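Side-chain contacts in PUA domain-containing protein (Thermoplasma acidophilum DSM 1728, PDB 1Q7H), which is of unknown function but carries a PUA domain and probably binds RNA, perhaps in translation initiation: residues 20-25 and 106-111; 65-70 and 114-119. All coordinates share one frame; numbering follows the deposited sequence.

Interaction 1. Residues 20-25 and 106-111; sequences SRYGID and MIFVKS. Unlike the reference sequence in segment 20-25: Ser20 (reference Ala).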
loop_
_atom_site.group_PDB
_atom_site.type_symbol
_atom_site.label_atom_id
_atom_site.label_comp_id
_atom_site.label_asym_id
_atom_site.label_seq_id
_atom_site.Cartn_x
_atom_site.Cartn_y
_atom_site.Cartn_z
ATOM N N SER A 20 -3.055 4.006 11.086
ATOM C CA SER A 20 -4.450 4.023 11.529
ATOM C C SER A 20 -5.276 4.970 10.651
ATOM O O SER A 20 -6.498 4.883 10.598
ATOM C CB SER A 20 -4.547 4.456 12.999
ATOM O OG SER A 20 -5.880 4.325 13.493
ATOM N N ARG A 21 -4.603 5.877 9.957
ATOM C CA ARG A 21 -5.295 6.804 9.071
ATOM C C ARG A 21 -6.020 6.041 7.974
ATOM O O ARG A 21 -7.016 6.514 7.430
ATOM C CB ARG A 21 -4.302 7.759 8.413
ATOM C CG ARG A 21 -3.758 8.856 9.318
ATOM C CD ARG A 21 -2.817 9.734 8.516
ATOM N NE ARG A 21 -3.379 10.016 7.196
ATOM C CZ ARG A 21 -2.669 10.404 6.143
ATOM N NH1 ARG A 21 -1.355 10.565 6.248
ATOM N NH2 ARG A 21 -3.270 10.622 4.980
ATOM N N TYR A 22 -5.506 4.865 7.639
ATOM C CA TYR A 22 -6.098 4.053 6.586
ATOM C C TYR A 22 -6.812 2.849 7.162
ATOM O O TYR A 22 -7.169 1.922 6.436
ATOM C CB TYR A 22 -5.006 3.594 5.618
ATOM C CG TYR A 22 -4.320 4.745 4.941
ATOM C CD1 TYR A 22 -4.998 5.528 4.012
ATOM C CD2 TYR A 22 -2.996 5.073 5.243
ATOM C CE1 TYR A 22 -4.383 6.613 3.395
ATOM C CE2 TYR A 22 -2.369 6.158 4.630
ATOM C CZ TYR A 22 -3.070 6.924 3.706
ATOM O OH TYR A 22 -2.463 7.999 3.087
ATOM N N GLY A 23 -7.014 2.870 8.476
ATOM C CA GLY A 23 -7.681 1.766 9.137
ATOM C C GLY A 23 -6.794 0.541 9.300
ATOM O O GLY A 23 -7.293 -0.540 9.597
ATOM N N ILE A 24 -5.487 0.701 9.091
ATOM C CA ILE A 24 -4.541 -0.408 9.246
ATOM C C ILE A 24 -4.145 -0.361 10.722
ATOM O O ILE A 24 -3.454 0.559 11.169
ATOM C CB ILE A 24 -3.299 -0.217 8.317
ATOM C CG1 ILE A 24 -3.760 -0.188 6.853
ATOM C CG2 ILE A 24 -2.291 -1.354 8.526
ATOM C CD1 ILE A 24 -2.688 0.097 5.827
ATOM N N ASP A 25 -4.597 -1.352 11.476
ATOM C CA ASP A 25 -4.366 -1.402 12.916
ATOM C C ASP A 25 -3.167 -2.205 13.409
ATOM O O ASP A 25 -3.219 -3.434 13.456
ATOM C CB ASP A 25 -5.638 -1.935 13.594
ATOM C CG ASP A 25 -5.559 -1.908 15.110
ATOM O OD1 ASP A 25 -4.463 -1.683 15.671
ATOM O OD2 ASP A 25 -6.606 -2.125 15.746
HETATM N N MSE A 106 -3.748 7.772 -1.517
HETATM C CA MSE A 106 -2.977 6.542 -1.610
HETATM C C MSE A 106 -4.065 5.462 -1.680
HETATM O O MSE A 106 -5.054 5.534 -0.946
HETATM C CB MSE A 106 -2.136 6.342 -0.348
HETATM C CG MSE A 106 -1.183 5.167 -0.420
HETATM SE SE MSE A 106 -0.067 5.061 1.180
HETATM C CE MSE A 106 1.119 6.543 0.832
ATOM N N ILE A 107 -3.907 4.487 -2.571
ATOM C CA ILE A 107 -4.888 3.417 -2.676
ATOM C C ILE A 107 -4.232 2.066 -2.456
ATOM O O ILE A 107 -3.031 1.889 -2.674
ATOM C CB ILE A 107 -5.610 3.411 -4.046
ATOM C CG1 ILE A 107 -4.607 3.166 -5.176
ATOM C CG2 ILE A 107 -6.349 4.724 -4.233
ATOM C CD1 ILE A 107 -5.245 2.792 -6.488
ATOM N N PHE A 108 -5.042 1.108 -2.029
ATOM C CA PHE A 108 -4.571 -0.228 -1.732
ATOM C C PHE A 108 -5.294 -1.181 -2.659
ATOM O O PHE A 108 -6.503 -1.361 -2.564
ATOM C CB PHE A 108 -4.847 -0.496 -0.256
ATOM C CG PHE A 108 -4.357 0.612 0.626
ATOM C CD1 PHE A 108 -3.004 0.923 0.665
ATOM C CD2 PHE A 108 -5.247 1.409 1.334
ATOM C CE1 PHE A 108 -2.537 2.022 1.395
ATOM C CE2 PHE A 108 -4.798 2.508 2.066
ATOM C CZ PHE A 108 -3.438 2.819 2.098
ATOM N N VAL A 109 -4.521 -1.773 -3.562
ATOM C CA VAL A 109 -5.022 -2.662 -4.590
ATOM C C VAL A 109 -5.119 -4.112 -4.175
ATOM O O VAL A 109 -4.151 -4.694 -3.702
ATOM C CB VAL A 109 -4.117 -2.588 -5.841
ATOM C CG1 VAL A 109 -4.728 -3.400 -6.975
ATOM C CG2 VAL A 109 -3.907 -1.132 -6.240
ATOM N N LYS A 110 -6.289 -4.705 -4.380
ATOM C CA LYS A 110 -6.474 -6.101 -4.029
ATOM C C LYS A 110 -7.008 -6.930 -5.185
ATOM O O LYS A 110 -7.668 -6.426 -6.094
ATOM C CB LYS A 110 -7.429 -6.241 -2.844
ATOM C CG LYS A 110 -8.778 -5.615 -3.078
ATOM C CD LYS A 110 -9.755 -5.957 -1.959
ATOM C CE LYS A 110 -10.374 -7.321 -2.162
ATOM N NZ LYS A 110 -11.463 -7.597 -1.187
ATOM N N SER A 111 -6.688 -8.214 -5.134
ATOM C CA SER A 111 -7.149 -9.173 -6.121
ATOM C C SER A 111 -8.610 -9.465 -5.797
ATOM O O SER A 111 -9.042 -9.305 -4.660
ATOM C CB SER A 111 -6.340 -10.471 -5.986
ATOM O OG SER A 111 -7.065 -11.580 -6.492
HETATM O O HOH W 1 -4.188 9.355 0.885
#

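Interaction 2. Residues 65-70 and 114-119; sequences YRNPSR and GYFIAV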
loop_
_atom_site.group_PDB
_atom_site.type_symbol
_atom_site.label_atom_id
_atom_site.label_comp_id
_atom_site.label_asym_id
_atom_site.label_seq_id
_atom_site.Cartn_x
_atom_site.Cartn_y
_atom_site.Cartn_z
ATOM N N TYR A 65 -1.652 -8.515 6.400
ATOM C CA TYR A 65 -1.628 -8.877 7.810
ATOM C C TYR A 65 -2.721 -8.093 8.553
ATOM O O TYR A 65 -3.404 -8.625 9.423
ATOM C CB TYR A 65 -0.246 -8.561 8.394
ATOM C CG TYR A 65 -0.175 -8.582 9.905
ATOM C CD1 TYR A 65 -0.663 -9.670 10.630
ATOM C CD2 TYR A 65 0.410 -7.529 10.609
ATOM C CE1 TYR A 65 -0.569 -9.713 12.019
ATOM C CE2 TYR A 65 0.517 -7.566 12.002
ATOM C CZ TYR A 65 0.025 -8.660 12.700
ATOM O OH TYR A 65 0.122 -8.709 14.076
ATOM N N ARG A 66 -2.879 -6.823 8.200
ATOM C CA ARG A 66 -3.879 -5.956 8.825
ATOM C C ARG A 66 -4.518 -5.113 7.727
ATOM O O ARG A 66 -4.017 -4.034 7.399
ATOM C CB ARG A 66 -3.201 -5.046 9.857
ATOM C CG ARG A 66 -2.749 -5.761 11.112
ATOM C CD ARG A 66 -3.938 -6.096 11.979
ATOM N NE ARG A 66 -3.586 -6.897 13.144
ATOM C CZ ARG A 66 -3.679 -8.221 13.202
ATOM N NH1 ARG A 66 -4.111 -8.914 12.152
ATOM N NH2 ARG A 66 -3.368 -8.850 14.328
ATOM N N ASN A 67 -5.617 -5.610 7.157
ATOM C CA ASN A 67 -6.289 -4.917 6.061
ATOM C C ASN A 67 -6.664 -3.472 6.347
ATOM O O ASN A 67 -7.020 -3.125 7.463
ATOM C CB ASN A 67 -7.592 -5.628 5.658
ATOM C CG ASN A 67 -7.382 -7.052 5.160
ATOM O OD1 ASN A 67 -6.294 -7.446 4.741
ATOM N ND2 ASN A 67 -8.450 -7.823 5.179
ATOM N N PRO A 68 -6.552 -2.600 5.338
ATOM C CA PRO A 68 -6.928 -1.204 5.547
ATOM C C PRO A 68 -8.459 -1.227 5.468
ATOM O O PRO A 68 -9.037 -2.201 4.975
ATOM C CB PRO A 68 -6.310 -0.496 4.336
ATOM C CG PRO A 68 -6.361 -1.547 3.282
ATOM C CD PRO A 68 -5.844 -2.751 4.055
ATOM N N SER A 69 -9.115 -0.172 5.934
ATOM C CA SER A 69 -10.573 -0.122 5.889
ATOM C C SER A 69 -11.078 0.917 4.899
ATOM O O SER A 69 -12.280 1.090 4.740
ATOM C CB SER A 69 -11.146 0.175 7.274
ATOM O OG SER A 69 -10.684 1.424 7.754
ATOM N N ARG A 70 -10.164 1.622 4.245
ATOM C CA ARG A 70 -10.564 2.618 3.260
ATOM C C ARG A 70 -9.569 2.658 2.119
ATOM O O ARG A 70 -8.479 2.096 2.218
ATOM C CB ARG A 70 -10.683 4.012 3.905
ATOM C CG ARG A 70 -9.446 4.470 4.684
ATOM C CD ARG A 70 -9.729 5.740 5.501
ATOM N NE ARG A 70 -9.844 6.934 4.664
ATOM C CZ ARG A 70 -8.838 7.757 4.360
ATOM N NH1 ARG A 70 -7.615 7.533 4.824
ATOM N NH2 ARG A 70 -9.057 8.809 3.582
ATOM N N GLY A 114 -9.344 -11.486 -2.817
ATOM C CA GLY A 114 -9.226 -10.968 -1.465
ATOM C C GLY A 114 -7.905 -10.410 -0.991
ATOM O O GLY A 114 -7.894 -9.406 -0.287
ATOM N N TYR A 115 -6.792 -11.037 -1.352
ATOM C CA TYR A 115 -5.487 -10.551 -0.897
ATOM C C TYR A 115 -5.008 -9.302 -1.635
ATOM O O TYR A 115 -5.333 -9.092 -2.802
ATOM C CB TYR A 115 -4.436 -11.671 -1.004
ATOM C CG TYR A 115 -4.322 -12.292 -2.373
ATOM C CD1 TYR A 115 -3.495 -11.738 -3.345
ATOM C CD2 TYR A 115 -5.092 -13.401 -2.714
ATOM C CE1 TYR A 115 -3.448 -12.267 -4.624
ATOM C CE2 TYR A 115 -5.053 -13.936 -3.990
ATOM C CZ TYR A 115 -4.233 -13.359 -4.944
ATOM O OH TYR A 115 -4.251 -13.834 -6.236
ATOM N N PHE A 116 -4.238 -8.475 -0.937
ATOM C CA PHE A 116 -3.708 -7.238 -1.498
ATOM C C PHE A 116 -2.442 -7.480 -2.297
ATOM O O PHE A 116 -1.621 -8.328 -1.944
ATOM C CB PHE A 116 -3.467 -6.230 -0.374
ATOM C CG PHE A 116 -4.742 -5.633 0.162
ATOM C CD1 PHE A 116 -5.299 -4.501 -0.434
ATOM C CD2 PHE A 116 -5.428 -6.250 1.204
ATOM C CE1 PHE A 116 -6.518 -3.995 -0.002
ATOM C CE2 PHE A 116 -6.651 -5.752 1.642
ATOM C CZ PHE A 116 -7.198 -4.623 1.039
ATOM N N ILE A 117 -2.284 -6.727 -3.379
ATOM C CA ILE A 117 -1.138 -6.914 -4.255
ATOM C C ILE A 117 -0.278 -5.683 -4.504
ATOM O O ILE A 117 0.843 -5.811 -4.969
ATOM C CB ILE A 117 -1.605 -7.467 -5.603
ATOM C CG1 ILE A 117 -2.586 -6.482 -6.249
ATOM C CG2 ILE A 117 -2.252 -8.844 -5.400
ATOM C CD1 ILE A 117 -3.165 -6.957 -7.573
ATOM N N ALA A 118 -0.784 -4.493 -4.199
ATOM C CA ALA A 118 0.020 -3.298 -4.420
ATOM C C ALA A 118 -0.526 -2.070 -3.722
ATOM O O ALA A 118 -1.649 -2.068 -3.213
ATOM C CB ALA A 118 0.133 -3.013 -5.924
ATOM N N VAL A 119 0.307 -1.034 -3.683
ATOM C CA VAL A 119 -0.079 0.249 -3.124
ATOM C C VAL A 119 0.015 1.201 -4.305
ATOM O O VAL A 119 0.940 1.112 -5.114
ATOM C CB VAL A 119 0.873 0.733 -2.017
ATOM C CG1 VAL A 119 0.420 2.126 -1.512
ATOM C CG2 VAL A 119 0.873 -0.259 -0.874
#

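Interaction 1. Residues 20-25 and 106-111
Tyr22 and Phe108 form a T-shaped pair where the loop behind a Schellman-terminated helix meets strand 106-111 of the PUA domain. The helix is 9-20, and Gly23, at positive phi, is its C-prime residue, with Gly23 N returning to Ser20 O. This turn presents the Tyr22 side chain to the strand. The tight part of the contact is here. Phe108 drives its CE2-CZ edge into one face of the tyrosine ring, with CZ 3.5 Å from Tyr22 CG and the ring planes at 78°. The approach is off-centre, over the CB end of the ring, so that Phe108 CE2 also lies 3.7 Å from Tyr22 CB. The Phe108 side chain leaves the strand toward the loop, and a chi1 of -50° sets CG beside the backbone N, turning the CE2-CZ edge to Tyr22. Pro58 and Pro68 also pack on Phe108.

Toward the hydroxyl end the fit is looser. Met106, a selenomethionine, meets Tyr22 in a Met-aromatic contact, its SE 4.9 Å from the ring centroid and oblique, 36° off the normal. Met106 CB comes no closer than 3.8 Å to Tyr22 OH. All three touching residues are buried, yet a water enters at this end, and the guanidinium of Arg21, an exposed residue, lies with one face against Tyr22 CZ. The water sits at the edge of the tyrosine ring, in its plane, and links loop to strand: it is 3.1 Å from Tyr22 OH and accepts a hydrogen bond from Met106 N at 2.9 Å.

Interaction 2. Residues 65-70 and 114-119
This is a small, mainly apolar contact in which a proline lies over a phenylalanine ring, placed where the connection from helix 60-65 to strand 72-75 passes the start of strand 116-122 in the PUA domain. Pro68 and Phe116 carry it, approaching from opposite directions. The proline presents the CG-CD side of its ring to one face of Phe116: CD stands 4.2 Å from the ring centroid and 27° off the normal, a CH-pi contact. It is displaced toward the far end of the phenyl ring, with Pro68 CD 3.8 Å from Phe116 CZ and Pro68 CG 3.9 Å from the same atom. The CD methylene is bonded to the proline nitrogen, whose electron withdrawal would be expected to make its hydrogens somewhat better partners for a pi face.

The bond from CA to CB of Phe116 already points to the loop, and the ring continues outward from the strand until its far end, CZ and CE2, meets the loop residues. The exposed Asn67 adds a lesser touch at the rim of the same ring, its CB 4.1 Å from Phe116 CE2.

Just beyond Phe116, where strand 116-122 pairs with its neighbour 106-111, a classic beta bulge sets two residues, Ile117 and Ala118, opposite the single Val109. Around the contact, Leu63 and Asn64 of helix 60-65 pack against Phe116, as does Lys110 of strand 106-111, while Pro68 also touches Ile24 in the loop after helix 9-20.

Overall arrangement
From the N terminus, the chain runs through helix 9-20 into residues 20-25, then through the remaining strands of the N-terminal sheet and helix 60-65 to residues 65-70. Strand 106-111 closes the loop of interaction 1, and 114-119, which follows after a short turn, closes that of interaction 2. The two loops therefore cross rather than nest. Interaction 1 joins a loop of the DUF1947 region to the mixed PUA sheet; interaction 2 ties the connection between helix 60-65 and strand 72-75 to it. Strands 106-111 and 116-122 are antiparallel neighbours there, linked by Val109 O to Ile117 N. The two loop segments also meet each other, Arg21 O with Arg70 NH1 at 2.9 Å, so all four segments form one continuous interface.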